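Local coordinates for HAD superfamily hydrolase (Brucella suis biovar 1, PDB 6NQ4), which is probably a phosphatase of the haloacid dehalogenase (HAD) superfamily, with a Rossmann-like core domain, a cap domain and a bound sodium ion, at residues F120-E125 and Q168-R173; D110-G115 and L134-V139; Y36-C41 and R226-I231. All coordinates share one frame; numbering follows the deposited sequence.

Contact 1 of 3, residues F120-E125 and Q168-R173; sequences FHIGCE and QRLRSR
Leu170, on helix 164-172, divides its two methyl groups between Phe120 and Ile122 of strand 118-122, residues that lie two apart and so emerge on the same face of the cap sheet. All contact across the gap is apolar. CD1 of Leu170 meets CD1 of Ile122 tip to tip at 4.1 Å; the isoleucine reaches that far because its outer chain is extended (chi2 172°). CD2 of Leu170 lies 4.2 Å from CD2 of Phe120, the two side chains crossing at about a right angle and the methyl approaching the ring obliquely. Val147 of the neighbouring strand touches both Ile122 and Leu170, while Leu199 and Tyr203 of helix 196-205 pack on Ile122 and Leu170 respectively.

The polar bonds are local to each segment or lead outward. His121 NE2 donates to Cys124 O (3.1 Å, N-H...O angle 158°) from above the carbonyl plane, and ND1 bonds to Tyr131 OH, so both ring nitrogens are held and the imidazole's rotation is fixed. On the helix, Arg169 forms a salt bridge with Glu141.

With no hydrogen bond between strand and helix, their cohesion here rests on non-directional hydrophobic burial.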
# COMPACT_ATOMS: atom_id res chain seq x y z
N PHE A 120 -6.66 -15.09 -14.26
CA PHE A 120 -5.27 -15.55 -14.26
C PHE A 120 -4.52 -14.78 -13.17
O PHE A 120 -4.42 -13.55 -13.22
CB PHE A 120 -4.64 -15.30 -15.63
CG PHE A 120 -3.19 -15.65 -15.70
CD1 PHE A 120 -2.74 -16.95 -15.47
CD2 PHE A 120 -2.26 -14.67 -16.01
CE1 PHE A 120 -1.38 -17.25 -15.57
CE2 PHE A 120 -0.91 -14.97 -16.12
CZ PHE A 120 -0.47 -16.26 -15.90
N HIS A 121 -3.98 -15.52 -12.20
CA HIS A 121 -3.28 -14.94 -11.06
C HIS A 121 -1.79 -14.79 -11.38
O HIS A 121 -1.14 -15.75 -11.81
CB HIS A 121 -3.44 -15.88 -9.85
CG HIS A 121 -2.64 -15.49 -8.65
ND1 HIS A 121 -2.95 -14.40 -7.86
CD2 HIS A 121 -1.56 -16.07 -8.08
CE1 HIS A 121 -2.10 -14.33 -6.85
NE2 HIS A 121 -1.24 -15.33 -6.96
N ILE A 122 -1.26 -13.59 -11.14
CA ILE A 122 0.18 -13.35 -11.16
C ILE A 122 0.55 -12.94 -9.74
O ILE A 122 0.16 -11.86 -9.28
CB ILE A 122 0.59 -12.27 -12.17
CG1 ILE A 122 0.10 -12.61 -13.58
CG2 ILE A 122 2.12 -12.12 -12.17
CD1 ILE A 122 0.31 -11.48 -14.59
N GLY A 123 1.30 -13.79 -9.06
CA GLY A 123 1.70 -13.53 -7.69
C GLY A 123 2.03 -14.83 -6.99
O GLY A 123 1.88 -15.92 -7.55
N CYS A 124 2.44 -14.70 -5.74
CA CYS A 124 2.87 -15.89 -5.01
C CYS A 124 1.67 -16.66 -4.45
O CYS A 124 0.51 -16.22 -4.54
CB CYS A 124 3.88 -15.52 -3.93
SG CYS A 124 3.17 -14.60 -2.57
N GLU A 125 1.96 -17.83 -3.87
CA GLU A 125 0.91 -18.66 -3.29
C GLU A 125 0.22 -17.99 -2.11
O GLU A 125 -1.00 -18.06 -1.97
CB GLU A 125 1.49 -20.00 -2.87
CG GLU A 125 0.44 -21.01 -2.48
CD GLU A 125 1.04 -22.34 -2.11
OE1 GLU A 125 0.55 -22.95 -1.14
OE2 GLU A 125 1.99 -22.78 -2.79
N GLN A 168 3.10 -9.27 -22.82
CA GLN A 168 2.78 -9.06 -24.22
C GLN A 168 1.63 -9.94 -24.67
O GLN A 168 0.73 -9.49 -25.40
CB GLN A 168 4.01 -9.33 -25.08
CG GLN A 168 5.10 -8.29 -24.96
CD GLN A 168 6.37 -8.66 -25.71
OE1 GLN A 168 6.54 -9.79 -26.17
NE2 GLN A 168 7.27 -7.70 -25.83
N ARG A 169 1.63 -11.22 -24.25
CA ARG A 169 0.56 -12.12 -24.64
C ARG A 169 -0.77 -11.67 -24.07
O ARG A 169 -1.79 -11.68 -24.78
CB ARG A 169 0.85 -13.55 -24.19
CG ARG A 169 1.92 -14.26 -24.99
CD ARG A 169 1.89 -15.76 -24.73
NE ARG A 169 2.06 -16.14 -23.32
CZ ARG A 169 3.23 -16.31 -22.72
NH1 ARG A 169 4.37 -16.12 -23.39
NH2 ARG A 169 3.27 -16.66 -21.44
N LEU A 170 -0.78 -11.25 -22.80
CA LEU A 170 -2.02 -10.85 -22.16
C LEU A 170 -2.56 -9.58 -22.79
O LEU A 170 -3.77 -9.44 -23.02
CB LEU A 170 -1.76 -10.61 -20.67
CG LEU A 170 -1.30 -11.85 -19.90
CD1 LEU A 170 -0.83 -11.45 -18.48
CD2 LEU A 170 -2.41 -12.89 -19.78
N ARG A 171 -1.66 -8.64 -23.09
CA ARG A 171 -2.05 -7.39 -23.71
C ARG A 171 -2.66 -7.63 -25.09
O ARG A 171 -3.67 -7.01 -25.45
CB ARG A 171 -0.84 -6.45 -23.77
CG ARG A 171 -1.17 -4.99 -24.07
CD ARG A 171 -1.21 -4.71 -25.56
NE ARG A 171 -1.92 -3.46 -25.81
CZ ARG A 171 -2.14 -2.95 -27.02
NH1 ARG A 171 -1.70 -3.59 -28.10
NH2 ARG A 171 -2.80 -1.81 -27.14
N SER A 172 -2.07 -8.55 -25.86
CA SER A 172 -2.60 -8.85 -27.19
C SER A 172 -3.99 -9.46 -27.14
O SER A 172 -4.71 -9.41 -28.14
CB SER A 172 -1.65 -9.77 -27.94
OG SER A 172 -0.45 -9.09 -28.24
N ARG A 173 -4.37 -10.04 -26.00
CA ARG A 173 -5.72 -10.57 -25.82
C ARG A 173 -6.65 -9.56 -25.16
O ARG A 173 -7.79 -9.90 -24.83
CB ARG A 173 -5.69 -11.87 -25.02
CG ARG A 173 -5.06 -13.01 -25.81
CD ARG A 173 -4.85 -14.22 -24.94
NE ARG A 173 -6.11 -14.64 -24.32
CZ ARG A 173 -6.18 -15.32 -23.18
NH1 ARG A 173 -5.08 -15.65 -22.53
NH2 ARG A 173 -7.37 -15.65 -22.68

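Contact 2 of 3, residues D110-G115 and L134-V139; sequences DLIAEG and LDVELV
Ile112 turns its branch methyl, CG2, to both Leu134 and Val136, and the close packing gathers around that one group. CG2 of Ile112 lies 3.7 Å from CD1 of Leu134 and 4.0 Å from CG1 of Val136. The same leucine methyl also comes to 3.9 Å from Ile112 CB, so it rests against the root of the isoleucine as well as the branch. Both partners cross Ile112 at about a right angle. With CG2 opposite the backbone N (and CG1 at chi1 -65°), the isoleucine directs this methyl to the 134-139 chain.

Between the two partners the chain makes an inverse gamma turn centred on Asp135, in which Val136 N makes a weak bond of 3.0 Å to Leu134 O, and both side chains start toward the helix. The turn leads into strand 137-138, an edge strand of the parallel cap sheet beside strand 118-122, while helix 104-114 covers that sheet. Ile119 of strand 118-122 touches both Ile112 and Val136, and Ile178 of strand 177-179 also packs on Ile112.

Away from this cluster the fit slackens. Ala113, exposed on the helix, comes no closer than 4.7 Å to the facing segment with its methyl. Asp135, an exposed residue at the centre of the turn, is engaged through OD1 in a salt bridge to Arg117.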
# COMPACT_ATOMS: atom_id res chain seq x y z
N ASP A 110 -12.83 -5.37 -4.22
CA ASP A 110 -14.00 -4.83 -4.89
C ASP A 110 -13.82 -4.83 -6.42
O ASP A 110 -14.76 -5.13 -7.16
CB ASP A 110 -14.33 -3.44 -4.34
CG ASP A 110 -14.61 -3.46 -2.84
OD1 ASP A 110 -15.24 -4.43 -2.36
OD2 ASP A 110 -14.18 -2.53 -2.13
N LEU A 111 -12.63 -4.49 -6.91
CA LEU A 111 -12.35 -4.61 -8.34
C LEU A 111 -12.44 -6.06 -8.79
O LEU A 111 -13.00 -6.35 -9.86
CB LEU A 111 -10.96 -4.06 -8.67
CG LEU A 111 -10.76 -2.56 -8.51
CD1 LEU A 111 -9.28 -2.21 -8.71
CD2 LEU A 111 -11.66 -1.79 -9.47
N ILE A 112 -11.90 -6.99 -8.00
CA ILE A 112 -11.89 -8.39 -8.42
C ILE A 112 -13.31 -8.90 -8.58
O ILE A 112 -13.64 -9.59 -9.56
CB ILE A 112 -11.09 -9.25 -7.42
CG1 ILE A 112 -9.61 -8.83 -7.42
CG2 ILE A 112 -11.18 -10.71 -7.78
CD1 ILE A 112 -8.80 -9.44 -6.29
N ALA A 113 -14.19 -8.53 -7.65
CA ALA A 113 -15.58 -8.98 -7.70
C ALA A 113 -16.33 -8.39 -8.88
O ALA A 113 -17.29 -9.01 -9.38
CB ALA A 113 -16.27 -8.60 -6.39
N GLU A 114 -15.95 -7.19 -9.33
CA GLU A 114 -16.58 -6.49 -10.44
C GLU A 114 -16.15 -7.02 -11.80
O GLU A 114 -16.90 -6.90 -12.77
CB GLU A 114 -16.12 -5.04 -10.44
CG GLU A 114 -16.97 -4.05 -9.73
CD GLU A 114 -16.52 -2.65 -10.06
OE1 GLU A 114 -15.49 -2.21 -9.49
OE2 GLU A 114 -17.15 -2.00 -10.91
N GLY A 115 -14.93 -7.54 -11.90
CA GLY A 115 -14.39 -7.92 -13.19
C GLY A 115 -14.75 -9.33 -13.59
O GLY A 115 -15.63 -9.97 -12.98
N LEU A 134 -14.55 -14.68 -2.57
CA LEU A 134 -15.02 -14.07 -3.80
C LEU A 134 -15.48 -15.14 -4.78
O LEU A 134 -14.97 -16.27 -4.77
CB LEU A 134 -13.91 -13.23 -4.44
CG LEU A 134 -13.35 -12.14 -3.53
CD1 LEU A 134 -12.36 -11.27 -4.30
CD2 LEU A 134 -14.47 -11.30 -2.94
N ASP A 135 -16.45 -14.79 -5.62
CA ASP A 135 -17.05 -15.75 -6.54
C ASP A 135 -16.26 -15.76 -7.85
O ASP A 135 -16.72 -15.33 -8.91
CB ASP A 135 -18.52 -15.44 -6.76
CG ASP A 135 -19.20 -16.41 -7.72
OD1 ASP A 135 -18.66 -17.52 -7.93
OD2 ASP A 135 -20.26 -16.06 -8.27
N VAL A 136 -15.04 -16.29 -7.75
CA VAL A 136 -14.11 -16.29 -8.87
C VAL A 136 -13.52 -17.67 -9.07
O VAL A 136 -13.60 -18.54 -8.19
CB VAL A 136 -12.98 -15.25 -8.68
CG1 VAL A 136 -13.57 -13.86 -8.52
CG2 VAL A 136 -12.12 -15.62 -7.47
N GLU A 137 -12.92 -17.88 -10.24
CA GLU A 137 -12.28 -19.14 -10.58
C GLU A 137 -10.89 -18.84 -11.11
O GLU A 137 -10.75 -18.14 -12.12
CB GLU A 137 -13.08 -19.88 -11.66
CG GLU A 137 -12.57 -21.28 -11.92
CD GLU A 137 -13.38 -21.99 -12.98
OE1 GLU A 137 -14.51 -21.53 -13.29
OE2 GLU A 137 -12.89 -23.01 -13.51
N LEU A 138 -9.87 -19.38 -10.45
CA LEU A 138 -8.51 -19.19 -10.92
C LEU A 138 -8.22 -20.22 -12.01
O LEU A 138 -8.43 -21.42 -11.82
CB LEU A 138 -7.50 -19.31 -9.78
CG LEU A 138 -7.71 -18.31 -8.65
CD1 LEU A 138 -6.60 -18.48 -7.63
CD2 LEU A 138 -7.76 -16.88 -9.14
N VAL A 139 -7.76 -19.74 -13.17
CA VAL A 139 -7.64 -20.58 -14.35
C VAL A 139 -6.25 -20.40 -14.97
O VAL A 139 -5.48 -19.53 -14.57
CB VAL A 139 -8.76 -20.32 -15.38
CG1 VAL A 139 -10.13 -20.56 -14.75
CG2 VAL A 139 -8.67 -18.90 -15.93

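Contact 3 of 3, residues Y36-C41 and R226-I231; sequences YDAIFC and RAVESI
The Rossmann-like core of the HAD fold is a parallel sheet covered by helices, and here its central strand 38-41 meets the 226-231 part of helix 218-232 through Val228. This strand runs directly to Asp42, which together with Trp44 and Asp246 binds the sodium ion, probably at the place where relatives hold magnesium. The contact itself belongs to the body of the domain, with the side chain of Phe40 about 12 Å from the ion.

Ala38 and Phe40, two residues apart, serve the same face of the strand, whereas Ile39 points away from the helix. The backbones come closest at Ala38 and Val228, whose CA atoms are 7.2 Å apart, a separation allowed by the small alanine side chain. Val228 was modelled in two conformers, so every approach of its side chain is somewhat doubtful and holds for the conformer described, with CG1 anti to the backbone N (chi1 176°). In it, Ala38 CB lies 3.8 Å from Val228 CG1 and 4.1 Å from Val228 CG2, against both branches of the valine. Val228 also reaches Ile72 on the adjacent strand 70-75. Asp37, just before the strand, forms a salt bridge to Arg240.

Phe40 leaves its backbone pointing neither at the helix nor from it, but its ring swings back to present an edge. The helix gives that ring further cover through Tyr221 and Ala224. At the edge itself, Val228 CG2 lies near the ring plane of Phe40, 3.4 Å from CE1.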
# COMPACT_ATOMS: atom_id res chain seq x y z
N TYR A 36 -5.03 17.07 15.15
CA TYR A 36 -5.64 15.99 14.39
C TYR A 36 -6.41 15.02 15.29
O TYR A 36 -6.02 14.76 16.44
CB TYR A 36 -4.59 15.22 13.56
CG TYR A 36 -3.85 16.13 12.61
CD1 TYR A 36 -4.44 16.55 11.43
CD2 TYR A 36 -2.58 16.62 12.93
CE1 TYR A 36 -3.79 17.40 10.57
CE2 TYR A 36 -1.92 17.49 12.07
CZ TYR A 36 -2.53 17.88 10.90
OH TYR A 36 -1.88 18.73 10.04
N ASP A 37 -7.50 14.48 14.75
CA ASP A 37 -8.26 13.43 15.42
C ASP A 37 -7.92 12.04 14.90
O ASP A 37 -8.25 11.05 15.56
CB ASP A 37 -9.76 13.67 15.28
CG ASP A 37 -10.22 14.96 15.95
OD1 ASP A 37 -9.67 15.31 17.01
OD2 ASP A 37 -11.12 15.63 15.41
N ALA A 38 -7.27 11.95 13.75
CA ALA A 38 -6.93 10.65 13.21
C ALA A 38 -5.68 10.76 12.36
O ALA A 38 -5.32 11.84 11.88
CB ALA A 38 -8.06 10.08 12.35
N ILE A 39 -5.03 9.61 12.17
CA ILE A 39 -3.83 9.49 11.36
C ILE A 39 -4.02 8.33 10.41
O ILE A 39 -4.53 7.27 10.81
CB ILE A 39 -2.61 9.23 12.28
CG1 ILE A 39 -2.20 10.52 12.99
CG2 ILE A 39 -1.45 8.62 11.49
CD1 ILE A 39 -1.16 10.29 14.09
N PHE A 40 -3.64 8.52 9.14
CA PHE A 40 -3.49 7.43 8.17
C PHE A 40 -1.99 7.23 8.01
O PHE A 40 -1.31 8.08 7.41
CB PHE A 40 -4.11 7.79 6.81
CG PHE A 40 -5.62 7.93 6.78
CD1 PHE A 40 -6.42 7.65 7.88
CD2 PHE A 40 -6.24 8.37 5.62
CE1 PHE A 40 -7.82 7.81 7.81
CE2 PHE A 40 -7.61 8.53 5.53
CZ PHE A 40 -8.41 8.25 6.63
N CYS A 41 -1.46 6.13 8.54
CA CYS A 41 -0.01 5.93 8.60
C CYS A 41 0.43 4.77 7.71
O CYS A 41 -0.10 3.67 7.81
CB CYS A 41 0.45 5.70 10.04
SG CYS A 41 2.26 5.69 10.25
N ARG A 226 -13.90 5.48 6.02
CA ARG A 226 -15.02 4.74 6.60
C ARG A 226 -14.62 4.10 7.92
O ARG A 226 -15.40 4.05 8.87
CB ARG A 226 -15.56 3.69 5.64
CG ARG A 226 -16.36 4.24 4.48
CD ARG A 226 -17.03 3.12 3.72
NE ARG A 226 -16.09 2.22 3.06
CZ ARG A 226 -15.55 2.44 1.87
NH1 ARG A 226 -15.84 3.55 1.20
NH2 ARG A 226 -14.74 1.55 1.33
N ALA A 227 -13.38 3.61 8.00
CA ALA A 227 -12.90 2.97 9.22
C ALA A 227 -12.83 3.97 10.37
O ALA A 227 -13.31 3.67 11.48
CB ALA A 227 -11.55 2.29 8.97
N VAL A 228 -12.26 5.16 10.15
CA VAL A 228 -12.19 6.18 11.19
C VAL A 228 -13.58 6.60 11.64
O VAL A 228 -13.85 6.80 12.83
CB VAL A 228 -11.40 7.41 10.71
CG1 VAL A 228 -11.44 8.50 11.78
CG2 VAL A 228 -10.00 7.06 10.36
N GLU A 229 -14.48 6.81 10.66
CA GLU A 229 -15.80 7.33 11.01
C GLU A 229 -16.58 6.31 11.81
O GLU A 229 -17.31 6.67 12.74
CB GLU A 229 -16.53 7.78 9.75
CG GLU A 229 -15.87 9.01 9.14
CD GLU A 229 -16.62 9.62 7.99
OE1 GLU A 229 -17.30 8.87 7.25
OE2 GLU A 229 -16.50 10.86 7.82
N SER A 230 -16.39 5.03 11.51
CA SER A 230 -17.04 4.01 12.31
C SER A 230 -16.44 3.96 13.72
O SER A 230 -17.18 3.87 14.70
CB SER A 230 -16.95 2.65 11.63
OG SER A 230 -17.66 1.69 12.39
N ILE A 231 -15.11 4.03 13.82
CA ILE A 231 -14.44 3.98 15.12
C ILE A 231 -14.83 5.18 15.98
O ILE A 231 -15.12 5.04 17.17
CB ILE A 231 -12.91 3.88 14.94
CG1 ILE A 231 -12.54 2.50 14.40
CG2 ILE A 231 -12.18 4.16 16.26
CD1 ILE A 231 -11.21 2.47 13.75

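In the fold
The three contacts sample the two domains of the protein. Contact 3 joins strand 38-41 of the six-stranded core sheet to helix 218-232, and along the chain it encloses the other two, as expected for a cap inserted into a core, here after core strand 100-103, the position of a C2-type HAD cap. Contacts 1 and 2 interleave in sequence and share the five-stranded cap sheet, where strands 118-122 and 137-138 are neighbours; their centres are about 14 Å apart and they touch, Phe120 CD1 lying 3.9 Å from Val139 O. Centred about 36 and 29 Å from contacts 1 and 2, contact 3 touches neither, though contact 2 comes within about 5 Å (nearest atoms).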